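Local coordinates for protein polyphosphate kinase (Porphyromonas gingivalis, PDB 2O8R) that probably catalyses the reversible transfer of the terminal phosphate of ATP onto a growing polyphosphate chain, with magnesium as cofactor, at residues A[13-18]-A[84-89]; A[657-660]-A[664-667]. The protein carries 3 engineered substitutions. All coordinates share one frame; numbering follows the deposited sequence.

Contact 1: A[13-18]-A[84-89]; sequences RDMSWL and LQAIRE. With SO4 (sulfate ion), chain C.
Ile87 meets both Met15 and Leu18 through its CG1 methylene. The terminal methyl of Met15, modelled as selenomethionine, puts CE 3.7 Å from Ile87 CG1. Leu18 offers a single branch, CD1, which lies 3.9 Å from Ile87 CA and also touches CG1 and CG2. Each of these two side chains crosses Ile87 at roughly a right angle. The CB of Met15 does not aim at the facing helix; bends at chi2 and chi3 swing the end of the chain over, and SE comes to rest 4.0 Å from Ala86 CB. Ile87 holds CG1 anti to its carbonyl carbon (chi1 -66°), which puts that methylene within contact of both partners. No hydrogen bond passes between the segments.

This is parallel helix packing inside the N-terminal domain: the axes of the two short segments come within 10.5 Å of each other and run only 6° from parallel. Helix 35-63 touches both partners, with Phe52 meeting the side chains of Asp14 and Ile87, while Asp14 fixes its own helix to that third one through a salt bridge from OD1 to Arg56 and a hydrogen bond from OD2 to His60. Leu18 adds a polar tie farther along helix 83-112, its carbonyl oxygen accepting from Gln94.

At the start of helix 13-29 a sulfate, probably from the crystallisation liquor, takes a hydrogen bond from Arg13 N to its O2 (2.9 Å). The Arg13 chain passes the anion with its aliphatic part, CG standing 3.4 Å from sulfate O2, while the guanidinium lies farther off. The helix end would be expected to help hold the negative charge. The side chain of Leu18 is about 9 Å from that of Asn48, a predicted ATP-binding residue.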
loop_
_atom_site.group_PDB
_atom_site.type_symbol
_atom_site.label_atom_id
_atom_site.label_comp_id
_atom_site.label_asym_id
_atom_site.label_seq_id
_atom_site.Cartn_x
_atom_site.Cartn_y
_atom_site.Cartn_z
ATOM N N ARG A 13 31.036 -18.227 0.660
ATOM C CA ARG A 13 30.236 -17.035 0.392
ATOM C C ARG A 13 29.416 -16.563 1.604
ATOM O O ARG A 13 29.365 -15.368 1.888
ATOM C CB ARG A 13 29.387 -17.191 -0.877
ATOM C CG ARG A 13 28.477 -18.402 -0.918
ATOM C CD ARG A 13 27.540 -18.320 -2.106
ATOM N NE ARG A 13 26.517 -17.294 -1.908
ATOM C CZ ARG A 13 25.627 -16.921 -2.823
ATOM N NH1 ARG A 13 25.621 -17.483 -4.023
ATOM N NH2 ARG A 13 24.735 -15.981 -2.538
ATOM N N ASP A 14 28.827 -17.508 2.332
ATOM C CA ASP A 14 28.016 -17.217 3.516
ATOM C C ASP A 14 28.815 -16.640 4.677
ATOM O O ASP A 14 28.348 -15.738 5.363
ATOM C CB ASP A 14 27.272 -18.476 3.963
ATOM C CG ASP A 14 26.328 -18.993 2.894
ATOM O OD1 ASP A 14 25.492 -18.198 2.430
ATOM O OD2 ASP A 14 26.430 -20.174 2.503
HETATM N N MSE A 15 30.018 -17.157 4.892
HETATM C CA MSE A 15 30.917 -16.581 5.873
HETATM C C MSE A 15 31.225 -15.147 5.475
HETATM O O MSE A 15 31.164 -14.226 6.294
HETATM C CB MSE A 15 32.214 -17.388 5.957
HETATM C CG MSE A 15 32.072 -18.789 6.523
HETATM SE SE MSE A 15 30.711 -18.960 7.922
HETATM C CE MSE A 15 29.328 -19.887 6.900
ATOM N N SER A 16 31.541 -14.973 4.199
ATOM C CA SER A 16 31.726 -13.665 3.623
ATOM C C SER A 16 30.474 -12.821 3.812
ATOM O O SER A 16 30.569 -11.643 4.137
ATOM C CB SER A 16 32.077 -13.785 2.145
ATOM O OG SER A 16 31.941 -12.545 1.492
ATOM N N TRP A 17 29.298 -13.410 3.641
ATOM C CA TRP A 17 28.081 -12.632 3.854
ATOM C C TRP A 17 27.969 -12.186 5.293
ATOM O O TRP A 17 27.711 -11.021 5.560
ATOM C CB TRP A 17 26.818 -13.387 3.467
ATOM C CG TRP A 17 25.605 -12.508 3.549
ATOM C CD1 TRP A 17 25.093 -11.724 2.551
ATOM C CD2 TRP A 17 24.759 -12.308 4.687
ATOM N NE1 TRP A 17 23.986 -11.058 2.993
ATOM C CE2 TRP A 17 23.755 -11.395 4.301
ATOM C CE3 TRP A 17 24.756 -12.809 5.997
ATOM C CZ2 TRP A 17 22.750 -10.970 5.176
ATOM C CZ3 TRP A 17 23.759 -12.395 6.860
ATOM C CH2 TRP A 17 22.767 -11.475 6.445
ATOM N N LEU A 18 28.162 -13.122 6.216
ATOM C CA LEU A 18 28.060 -12.835 7.642
ATOM C C LEU A 18 29.021 -11.737 8.067
ATOM O O LEU A 18 28.731 -10.951 8.964
ATOM C CB LEU A 18 28.245 -14.117 8.464
ATOM C CG LEU A 18 27.019 -15.045 8.420
ATOM C CD1 LEU A 18 27.325 -16.443 8.944
ATOM C CD2 LEU A 18 25.833 -14.435 9.169
ATOM N N LEU A 84 26.301 -25.061 8.215
ATOM C CA LEU A 84 25.200 -24.699 9.141
ATOM C C LEU A 84 25.638 -24.459 10.583
ATOM O O LEU A 84 25.110 -23.573 11.255
ATOM C CB LEU A 84 24.066 -25.734 9.121
ATOM C CG LEU A 84 23.009 -25.636 8.015
ATOM C CD1 LEU A 84 21.977 -26.741 8.156
ATOM C CD2 LEU A 84 22.325 -24.277 8.026
ATOM N N GLN A 85 26.596 -25.253 11.052
ATOM C CA GLN A 85 27.122 -25.111 12.400
ATOM C C GLN A 85 27.944 -23.832 12.510
ATOM O O GLN A 85 27.924 -23.165 13.542
ATOM C CB GLN A 85 27.979 -26.321 12.747
ATOM C CG GLN A 85 28.535 -26.319 14.154
ATOM C CD GLN A 85 29.920 -26.937 14.222
ATOM O OE1 GLN A 85 30.437 -27.453 13.225
ATOM N NE2 GLN A 85 30.534 -26.880 15.398
ATOM N N ALA A 86 28.650 -23.488 11.434
ATOM C CA ALA A 86 29.462 -22.278 11.396
ATOM C C ALA A 86 28.597 -21.027 11.416
ATOM O O ALA A 86 28.889 -20.080 12.153
ATOM C CB ALA A 86 30.368 -22.281 10.181
ATOM N N ILE A 87 27.539 -21.030 10.608
ATOM C CA ILE A 87 26.574 -19.933 10.600
ATOM C C ILE A 87 26.037 -19.696 12.007
ATOM O O ILE A 87 26.140 -18.596 12.547
ATOM C CB ILE A 87 25.384 -20.215 9.644
ATOM C CG1 ILE A 87 25.851 -20.253 8.194
ATOM C CG2 ILE A 87 24.278 -19.158 9.805
ATOM C CD1 ILE A 87 24.858 -20.887 7.274
ATOM N N ARG A 88 25.495 -20.751 12.599
ATOM C CA ARG A 88 24.874 -20.687 13.910
ATOM C C ARG A 88 25.828 -20.134 14.963
ATOM O O ARG A 88 25.451 -19.286 15.776
ATOM C CB ARG A 88 24.395 -22.078 14.310
ATOM C CG ARG A 88 23.935 -22.172 15.733
ATOM C CD ARG A 88 23.552 -23.587 16.126
ATOM N NE ARG A 88 23.030 -23.589 17.483
ATOM C CZ ARG A 88 21.739 -23.528 17.785
ATOM N NH1 ARG A 88 20.825 -23.488 16.824
ATOM N NH2 ARG A 88 21.363 -23.517 19.055
ATOM N N GLU A 89 27.070 -20.603 14.925
ATOM C CA GLU A 89 28.070 -20.166 15.879
ATOM C C GLU A 89 28.300 -18.684 15.733
ATOM O O GLU A 89 28.339 -17.959 16.721
ATOM C CB GLU A 89 29.370 -20.942 15.698
ATOM C CG GLU A 89 29.347 -22.315 16.363
ATOM C CD GLU A 89 30.692 -23.019 16.335
ATOM O OE1 GLU A 89 31.704 -22.389 15.943
ATOM O OE2 GLU A 89 30.733 -24.210 16.716
HETATM S S SO4 C . 30.505 -21.538 -1.087
HETATM O O1 SO4 C . 31.048 -20.507 -1.974
HETATM O O2 SO4 C . 30.344 -21.019 0.273
HETATM O O3 SO4 C . 29.199 -21.969 -1.576
HETATM O O4 SO4 C . 31.438 -22.665 -1.065
#

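Contact 2: A[657-660]-A[664-667]; sequences CRID and NNIY
Arg658 and Ile666 face each other as the hydrogen-bonded pair of an antiparallel beta hairpin, between non-hydrogen-bonded pairs Cys657–Tyr667 and Ile659–Asn665. Their backbones exchange two bonds: Arg658 N gives to Ile666 O, and Ile666 N returns one to Arg658 O at 2.9 Å. Toward the turn, Asp660 N to Asn664 O is weak, at 3.3 Å.

Polar side chains close the turn. Asp660 OD1 accepts from Asn664 N at 3.0 Å, the donor standing above the carboxylate plane. The same oxygen takes a bond from Ser662 N in the turn itself and a weak one from Asn664 ND2. Asn665 turns instead to outside partners, OD1 to Arg589 and ND2 to the carbonyl oxygen of Ser19.

Side-chain packing divides between the two faces. On the face of Cys657, SG lies over the Tyr667 ring, 3.9 Å from its centroid and 23° off the normal, displaced toward the rim. On the other face, Arg658 runs extended from CG to NE, and Ile666 covers one face of its guanidinium, CB over the centre and CG2 3.7 Å from NH2.

The N-H groups converging on Asp660 OD1 would be expected to favour the charged carboxylate, with Asp578 alongside working the other way; that side chain adds hold at the turn, where the backbone bond is weak.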
loop_
_atom_site.group_PDB
_atom_site.type_symbol
_atom_site.label_atom_id
_atom_site.label_comp_id
_atom_site.label_asym_id
_atom_site.label_seq_id
_atom_site.Cartn_x
_atom_site.Cartn_y
_atom_site.Cartn_z
ATOM N N CYS A 657 36.299 0.242 5.478
ATOM C CA CYS A 657 37.002 -0.831 6.171
ATOM C C CYS A 657 37.762 -1.715 5.188
ATOM O O CYS A 657 37.269 -2.015 4.100
ATOM C CB CYS A 657 36.020 -1.676 6.985
ATOM S SG CYS A 657 35.441 -0.888 8.506
ATOM N N ARG A 658 38.964 -2.128 5.576
ATOM C CA ARG A 658 39.737 -3.047 4.779
ATOM C C ARG A 658 39.437 -4.411 5.349
ATOM O O ARG A 658 39.147 -4.545 6.537
ATOM C CB ARG A 658 41.235 -2.716 4.791
ATOM C CG ARG A 658 41.935 -3.041 6.077
ATOM C CD ARG A 658 43.422 -2.717 6.019
ATOM N NE ARG A 658 43.969 -2.663 7.377
ATOM C CZ ARG A 658 44.452 -3.719 8.031
ATOM N NH1 ARG A 658 44.495 -4.918 7.443
ATOM N NH2 ARG A 658 44.908 -3.572 9.269
ATOM N N ILE A 659 39.434 -5.398 4.467
ATOM C CA ILE A 659 39.171 -6.777 4.824
ATOM C C ILE A 659 40.499 -7.508 4.972
ATOM O O ILE A 659 41.441 -7.295 4.191
ATOM C CB ILE A 659 38.333 -7.470 3.720
ATOM C CG1 ILE A 659 37.058 -6.674 3.425
ATOM C CG2 ILE A 659 37.999 -8.902 4.099
ATOM C CD1 ILE A 659 36.167 -6.470 4.621
ATOM N N ASP A 660 40.591 -8.368 5.973
ATOM C CA ASP A 660 41.753 -9.234 6.051
ATOM C C ASP A 660 41.401 -10.676 5.692
ATOM O O ASP A 660 40.252 -10.984 5.353
ATOM C CB ASP A 660 42.423 -9.129 7.418
ATOM C CG ASP A 660 41.503 -9.513 8.558
ATOM O OD1 ASP A 660 40.796 -10.544 8.479
ATOM O OD2 ASP A 660 41.512 -8.781 9.561
ATOM N N ASN A 664 37.852 -10.078 8.620
ATOM C CA ASN A 664 37.583 -9.012 9.570
ATOM C C ASN A 664 37.436 -7.662 8.928
ATOM O O ASN A 664 38.137 -7.335 7.961
ATOM C CB ASN A 664 38.649 -8.945 10.647
ATOM C CG ASN A 664 38.559 -10.082 11.606
ATOM O OD1 ASN A 664 37.614 -10.173 12.384
ATOM N ND2 ASN A 664 39.544 -10.965 11.567
ATOM N N ASN A 665 36.514 -6.886 9.485
ATOM C CA ASN A 665 36.271 -5.528 9.050
ATOM C C ASN A 665 37.175 -4.601 9.857
ATOM O O ASN A 665 36.973 -4.390 11.060
ATOM C CB ASN A 665 34.804 -5.183 9.247
ATOM C CG ASN A 665 33.885 -5.922 8.277
ATOM O OD1 ASN A 665 33.913 -5.670 7.071
ATOM N ND2 ASN A 665 33.035 -6.811 8.808
ATOM N N ILE A 666 38.203 -4.084 9.197
ATOM C CA ILE A 666 39.155 -3.207 9.851
ATOM C C ILE A 666 39.004 -1.775 9.323
ATOM O O ILE A 666 39.214 -1.525 8.135
ATOM C CB ILE A 666 40.613 -3.696 9.630
ATOM C CG1 ILE A 666 40.744 -5.206 9.841
ATOM C CG2 ILE A 666 41.528 -3.015 10.574
ATOM C CD1 ILE A 666 40.436 -5.644 11.239
ATOM N N TYR A 667 38.625 -0.853 10.210
ATOM C CA TYR A 667 38.479 0.568 9.871
ATOM C C TYR A 667 39.796 1.162 9.414
ATOM O O TYR A 667 40.823 1.026 10.083
ATOM C CB TYR A 667 38.002 1.402 11.071
ATOM C CG TYR A 667 36.529 1.383 11.381
ATOM C CD1 TYR A 667 35.608 2.074 10.589
ATOM C CD2 TYR A 667 36.056 0.705 12.500
ATOM C CE1 TYR A 667 34.245 2.058 10.894
ATOM C CE2 TYR A 667 34.695 0.681 12.810
ATOM C CZ TYR A 667 33.798 1.357 12.010
ATOM O OH TYR A 667 32.457 1.323 12.344
#

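Both contacts are partly buried, but contact 1 is apolar packing between two helices with no hydrogen bond across it, whereas contact 2 is a hairpin knit by backbone bonds and an aspartate-centred turn. They hold different elements in different domains: the helical N-terminal domain for 13-18 with 84-89, and the edge of a mixed sheet in C-terminal domain 2 for 657-660 with 664-667. Their centres are about 17 Å apart and they do not touch. Helix 13-29 nevertheless joins them: Met15 meets Leu663 in the hairpin turn, and Arg23 packs on Cys657 and Tyr667, placing the hairpin at the interface of the domains.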